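Local coordinates for protein aspartate--tRNA(Asp/Asn) ligase (Thermus thermophilus, PDB 1N9W) that charges both tRNA(Asp) and tRNA(Asn) with L-aspartate, first activating the amino acid with ATP to form Asp-AMP, at residues G257-S262 and L340-E345; I267-H272 and W311-R316. All blocks are in the same frame, centred on the assembly; numbering follows the deposited sequence.

Both contacts lie in the class II synthetase catalytic domain, their centres about 16 Å apart. Contact 2 is nested inside the chain loop that contact 1 closes. Strands 311-315 and 336-341 are sheet neighbours, paired by a hydrogen bond from Leu340 N to Leu312 O at 2.8 Å. Trp311 of contact 2 ties the two together. Its ring stacks with that of Phe341, and Trp311 NE1 hydrogen-bonds to Ser262 O at 2.8 Å. The predicted active site is close to both. Contact 1 includes Glu345, predicted to bind ATP, and the Val314 side chain is about 8 Å from that of Glu345. The Phe313 side chain is about 9 Å from that of Ser348, predicted to bind L-aspartate.

Contact 1 of 2, residues G257-S262 and L340-E345; sequences GATWPS and LFRGLE
Arg342 reaches out of a tight turn to grip the backbone of the loop at Thr259. The main bond runs from Arg342 NH2 to Thr259 O, 2.9 Å with an N-H...O angle of 159°. Thr259 O lies near the guanidinium plane, but NH2 approaches from above the plane of the carbonyl. Arg342 NH1 also bonds weakly to Thr259 O at 3.3 Å. One carbonyl thus receives both terminal nitrogens.

The polar end of Arg342 has further partners. NE forms a salt bridge with Asp310, and NH1 also bonds to Lys400 O. These bonds should limit rotation of the guanidinium. Asp310 also accepts a bond from Ser262 N, so it serves both segments.

The van der Waals part centres on Pro261. Pro261 CG sits over one face of the guanidinium, 3.3 Å from Arg342 NH2. In an apolar contact, Pro261 CG also meets the edge of the Phe341 ring, 3.5 Å from Phe341 CZ. The one carbon thus touches both a cation face and an aromatic rim. Phe341 has CG anti to the backbone N (chi1 177°), which carries its ring toward Pro261.

The backbone sets up this reach. Phe341 to Leu344 form a type I' turn, closed by Leu344 N to Phe341 O at 2.9 Å. This hairpin joins strands 336-341 and 344-351. The contact links its tip to the loop between helix 250-255 and strand 269-271. Helix 394-402 lies against Trp260, Pro261 and Phe341, and Trp260 also packs on helix 227-248.

Contact 2 of 2, residues I267-H272 and W311-R316; sequences IPRLTH and WLFVTR
Ile267 fills a hollow between Trp311 and Phe313. Ile267 CG2 is 3.7 Å from Trp311 CB and also touches Phe313 CD2. With CG1 beside the backbone N (chi1 -62°) and CG2 anti to it, CG2 meets Trp311 CB and CD1, at the end of the other branch, reaches Phe313 CE2. An alanine in place of Ile267 would lose these branches and would probably open a gap between Trp311 and Phe313.

Arg269 lies alongside Phe313 and points the same way. Its CD is 3.9 Å from Phe313 CB, and the guanidinium and ring planes are 67° apart. The charged end continues to Glu228 and Glu235 in salt bridges. Beyond it, Thr271 CG2 meets Arg316 CB at 3.8 Å. On the opposite face, Leu312 CD1 comes within 3.5 Å of Pro268 O and also meets Leu270 CB.

The backbones pair in parallel, with Arg269, Leu270 and Thr271 beside Phe313, Val314 and Thr315. Phe313 N donates to Pro268 O and His272 N to Thr315 O, two regular backbone hydrogen bonds. The Leu270 N to Phe313 O hydrogen bond is weak. Leu270 O accepts Thr315 N, and Val314 CA also approaches this oxygen.

Strand 269-271 forms one border of the chain's large mixed sheet. The chain passes from it through helices 272-283 and 293-306 to the neighbouring parallel strand 311-315, a beta-alpha-beta crossover at the border of the class II catalytic sheet.

Contact 1 of 2, residues G257-S262 and L340-E345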
loop_
_atom_site.group_PDB
_atom_site.type_symbol
_atom_site.label_atom_id
_atom_site.label_comp_id
_atom_site.label_asym_id
_atom_site.label_seq_id
_atom_site.Cartn_x
_atom_site.Cartn_y
_atom_site.Cartn_z
ATOM N N GLY B 257 25.539 6.415 -1.710
ATOM C CA GLY B 257 26.410 7.183 -0.839
ATOM C C GLY B 257 25.716 8.310 -0.090
ATOM O O GLY B 257 26.366 9.249 0.352
ATOM N N ALA B 258 24.401 8.221 0.060
ATOM C CA ALA B 258 23.657 9.259 0.761
ATOM C C ALA B 258 24.079 9.343 2.227
ATOM O O ALA B 258 24.264 8.314 2.878
ATOM C CB ALA B 258 22.157 8.972 0.670
ATOM N N THR B 259 24.240 10.557 2.744
ATOM C CA THR B 259 24.611 10.731 4.150
ATOM C C THR B 259 23.314 10.674 4.965
ATOM O O THR B 259 22.341 11.357 4.640
ATOM C CB THR B 259 25.305 12.095 4.395
ATOM O OG1 THR B 259 24.403 13.161 4.075
ATOM C CG2 THR B 259 26.556 12.220 3.542
ATOM N N TRP B 260 23.294 9.872 6.022
ATOM C CA TRP B 260 22.081 9.739 6.823
ATOM C C TRP B 260 21.779 10.954 7.690
ATOM O O TRP B 260 22.679 11.556 8.273
ATOM C CB TRP B 260 22.157 8.483 7.694
ATOM C CG TRP B 260 20.830 7.785 7.824
ATOM C CD1 TRP B 260 20.148 7.526 8.977
ATOM C CD2 TRP B 260 20.034 7.246 6.757
ATOM N NE1 TRP B 260 18.973 6.870 8.696
ATOM C CE2 TRP B 260 18.870 6.701 7.342
ATOM C CE3 TRP B 260 20.174 7.209 5.364
ATOM C CZ2 TRP B 260 17.873 6.078 6.582
ATOM C CZ3 TRP B 260 19.180 6.594 4.610
ATOM C CH2 TRP B 260 18.037 6.054 5.220
ATOM N N PRO B 261 20.493 11.331 7.783
ATOM C CA PRO B 261 20.031 12.479 8.572
ATOM C C PRO B 261 20.188 12.259 10.070
ATOM O O PRO B 261 20.537 11.165 10.524
ATOM C CB PRO B 261 18.554 12.597 8.191
ATOM C CG PRO B 261 18.473 11.929 6.860
ATOM C CD PRO B 261 19.375 10.745 7.029
ATOM N N SER B 262 19.920 13.315 10.833
ATOM C CA SER B 262 19.988 13.256 12.286
ATOM C C SER B 262 18.720 12.550 12.764
ATOM O O SER B 262 17.696 12.579 12.082
ATOM C CB SER B 262 20.065 14.675 12.863
ATOM O OG SER B 262 19.091 15.531 12.284
ATOM N N LEU B 340 9.860 20.480 7.912
ATOM C CA LEU B 340 10.896 20.800 6.947
ATOM C C LEU B 340 12.019 19.802 7.094
ATOM O O LEU B 340 12.569 19.629 8.181
ATOM C CB LEU B 340 11.445 22.207 7.179
ATOM C CG LEU B 340 10.484 23.359 6.910
ATOM C CD1 LEU B 340 11.219 24.675 7.137
ATOM C CD2 LEU B 340 9.965 23.272 5.482
ATOM N N PHE B 341 12.346 19.130 6.000
ATOM C CA PHE B 341 13.415 18.149 6.015
ATOM C C PHE B 341 14.521 18.633 5.097
ATOM O O PHE B 341 14.344 18.715 3.884
ATOM C CB PHE B 341 12.890 16.789 5.551
ATOM C CG PHE B 341 13.944 15.723 5.473
ATOM C CD1 PHE B 341 14.803 15.487 6.545
ATOM C CD2 PHE B 341 14.063 14.936 4.333
ATOM C CE1 PHE B 341 15.757 14.478 6.482
ATOM C CE2 PHE B 341 15.011 13.927 4.264
ATOM C CZ PHE B 341 15.864 13.697 5.338
ATOM N N ARG B 342 15.661 18.966 5.688
ATOM C CA ARG B 342 16.798 19.459 4.917
ATOM C C ARG B 342 16.405 20.590 3.966
ATOM O O ARG B 342 16.895 20.662 2.841
ATOM C CB ARG B 342 17.445 18.301 4.141
ATOM C CG ARG B 342 18.294 17.396 5.021
ATOM C CD ARG B 342 18.874 16.188 4.292
ATOM N NE ARG B 342 19.779 15.460 5.186
ATOM C CZ ARG B 342 20.307 14.265 4.935
ATOM N NH1 ARG B 342 20.028 13.626 3.800
ATOM N NH2 ARG B 342 21.116 13.706 5.829
ATOM N N GLY B 343 15.506 21.461 4.419
ATOM C CA GLY B 343 15.096 22.593 3.602
ATOM C C GLY B 343 13.843 22.424 2.766
ATOM O O GLY B 343 13.331 23.394 2.204
ATOM N N LEU B 344 13.344 21.199 2.678
ATOM C CA LEU B 344 12.150 20.944 1.883
ATOM C C LEU B 344 10.961 20.546 2.752
ATOM O O LEU B 344 11.108 19.824 3.741
ATOM C CB LEU B 344 12.436 19.847 0.858
ATOM C CG LEU B 344 11.346 19.579 -0.176
ATOM C CD1 LEU B 344 11.080 20.852 -0.978
ATOM C CD2 LEU B 344 11.781 18.444 -1.091
ATOM N N GLU B 345 9.783 21.032 2.385
ATOM C CA GLU B 345 8.576 20.705 3.126
ATOM C C GLU B 345 8.131 19.302 2.720
ATOM O O GLU B 345 7.748 19.071 1.575
ATOM C CB GLU B 345 7.470 21.727 2.823
ATOM C CG GLU B 345 6.131 21.405 3.472
ATOM C CD GLU B 345 5.126 20.822 2.490
ATOM O OE1 GLU B 345 4.616 21.584 1.638
ATOM O OE2 GLU B 345 4.853 19.600 2.561
#

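Contact 2 of 2, residues I267-H272 and W311-R316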
loop_
_atom_site.group_PDB
_atom_site.type_symbol
_atom_site.label_atom_id
_atom_site.label_comp_id
_atom_site.label_asym_id
_atom_site.label_seq_id
_atom_site.Cartn_x
_atom_site.Cartn_y
_atom_site.Cartn_z
ATOM N N ILE B 267 12.315 16.961 17.642
ATOM C CA ILE B 267 12.574 17.893 16.554
ATOM C C ILE B 267 12.250 19.317 16.971
ATOM O O ILE B 267 11.214 19.576 17.588
ATOM C CB ILE B 267 11.728 17.549 15.324
ATOM C CG1 ILE B 267 12.099 16.150 14.824
ATOM C CG2 ILE B 267 11.935 18.596 14.243
ATOM C CD1 ILE B 267 11.246 15.675 13.676
ATOM N N PRO B 268 13.139 20.265 16.638
ATOM C CA PRO B 268 12.984 21.690 16.957
ATOM C C PRO B 268 11.670 22.298 16.464
ATOM O O PRO B 268 11.352 22.232 15.276
ATOM C CB PRO B 268 14.198 22.321 16.280
ATOM C CG PRO B 268 15.233 21.249 16.414
ATOM C CD PRO B 268 14.462 20.008 16.042
ATOM N N ARG B 269 10.914 22.889 17.384
ATOM C CA ARG B 269 9.638 23.521 17.056
ATOM C C ARG B 269 9.888 25.018 16.851
ATOM O O ARG B 269 10.721 25.611 17.536
ATOM C CB ARG B 269 8.636 23.327 18.202
ATOM C CG ARG B 269 8.430 21.881 18.686
ATOM C CD ARG B 269 7.480 21.085 17.795
ATOM N NE ARG B 269 6.915 19.909 18.465
ATOM C CZ ARG B 269 7.568 18.770 18.699
ATOM N NH1 ARG B 269 8.830 18.624 18.320
ATOM N NH2 ARG B 269 6.951 17.764 19.309
ATOM N N LEU B 270 9.175 25.635 15.917
ATOM C CA LEU B 270 9.369 27.053 15.664
ATOM C C LEU B 270 8.128 27.690 15.064
ATOM O O LEU B 270 7.690 27.323 13.972
ATOM C CB LEU B 270 10.559 27.257 14.725
ATOM C CG LEU B 270 11.170 28.661 14.689
ATOM C CD1 LEU B 270 11.707 29.010 16.066
ATOM C CD2 LEU B 270 12.288 28.709 13.663
ATOM N N THR B 271 7.568 28.655 15.784
ATOM C CA THR B 271 6.368 29.348 15.337
ATOM C C THR B 271 6.577 30.063 14.008
ATOM O O THR B 271 7.642 30.622 13.749
ATOM C CB THR B 271 5.923 30.386 16.374
ATOM O OG1 THR B 271 5.774 29.751 17.647
ATOM C CG2 THR B 271 4.597 31.006 15.962
ATOM N N HIS B 272 5.547 30.042 13.170
ATOM C CA HIS B 272 5.598 30.698 11.871
ATOM C C HIS B 272 5.889 32.182 12.053
ATOM O O HIS B 272 6.306 32.863 11.118
ATOM C CB HIS B 272 4.271 30.492 11.133
ATOM C CG HIS B 272 4.110 31.343 9.912
ATOM N ND1 HIS B 272 3.649 32.641 9.965
ATOM C CD2 HIS B 272 4.340 31.080 8.604
ATOM C CE1 HIS B 272 3.599 33.139 8.743
ATOM N NE2 HIS B 272 4.014 32.212 7.898
ATOM N N TRP B 311 15.849 18.266 10.584
ATOM C CA TRP B 311 14.405 18.479 10.628
ATOM C C TRP B 311 14.001 19.745 11.381
ATOM O O TRP B 311 14.681 20.173 12.316
ATOM C CB TRP B 311 13.729 17.279 11.289
ATOM C CG TRP B 311 14.359 15.964 10.947
ATOM C CD1 TRP B 311 15.512 15.448 11.463
ATOM C CD2 TRP B 311 13.873 14.998 10.005
ATOM N NE1 TRP B 311 15.775 14.222 10.903
ATOM C CE2 TRP B 311 14.788 13.924 10.008
ATOM C CE3 TRP B 311 12.754 14.944 9.163
ATOM C CZ2 TRP B 311 14.614 12.795 9.196
ATOM C CZ3 TRP B 311 12.584 13.825 8.359
ATOM C CH2 TRP B 311 13.512 12.765 8.381
ATOM N N LEU B 312 12.875 20.323 10.979
ATOM C CA LEU B 312 12.370 21.530 11.614
ATOM C C LEU B 312 10.854 21.669 11.514
ATOM O O LEU B 312 10.298 21.732 10.420
ATOM C CB LEU B 312 13.025 22.766 10.989
ATOM C CG LEU B 312 12.491 24.130 11.436
ATOM C CD1 LEU B 312 12.788 24.359 12.915
ATOM C CD2 LEU B 312 13.130 25.222 10.586
ATOM N N PHE B 313 10.188 21.716 12.662
ATOM C CA PHE B 313 8.744 21.871 12.690
ATOM C C PHE B 313 8.371 23.349 12.736
ATOM O O PHE B 313 8.830 24.087 13.609
ATOM C CB PHE B 313 8.150 21.165 13.914
ATOM C CG PHE B 313 7.739 19.737 13.665
ATOM C CD1 PHE B 313 6.832 19.423 12.654
ATOM C CD2 PHE B 313 8.224 18.708 14.474
ATOM C CE1 PHE B 313 6.413 18.111 12.450
ATOM C CE2 PHE B 313 7.813 17.392 14.280
ATOM C CZ PHE B 313 6.905 17.092 13.267
ATOM N N VAL B 314 7.549 23.778 11.781
ATOM C CA VAL B 314 7.080 25.160 11.726
ATOM C C VAL B 314 5.633 25.118 12.215
ATOM O O VAL B 314 4.747 24.629 11.515
ATOM C CB VAL B 314 7.112 25.722 10.287
ATOM C CG1 VAL B 314 6.681 27.179 10.284
ATOM C CG2 VAL B 314 8.510 25.593 9.713
ATOM N N THR B 315 5.405 25.639 13.418
ATOM C CA THR B 315 4.084 25.627 14.033
ATOM C C THR B 315 3.330 26.951 14.015
ATOM O O THR B 315 3.892 27.998 13.705
ATOM C CB THR B 315 4.176 25.181 15.493
ATOM O OG1 THR B 315 5.023 26.090 16.200
ATOM C CG2 THR B 315 4.759 23.776 15.590
ATOM N N ARG B 316 2.048 26.877 14.371
ATOM C CA ARG B 316 1.147 28.029 14.437
ATOM C C ARG B 316 1.154 28.929 13.207
ATOM O O ARG B 316 1.818 29.963 13.190
ATOM C CB ARG B 316 1.459 28.872 15.679
ATOM C CG ARG B 316 1.185 28.179 17.008
ATOM C CD ARG B 316 -0.291 27.854 17.193
ATOM N NE ARG B 316 -0.552 27.205 18.475
ATOM C CZ ARG B 316 -0.358 27.781 19.658
ATOM N NH1 ARG B 316 0.097 29.026 19.728
ATOM N NH2 ARG B 316 -0.614 27.110 20.775
#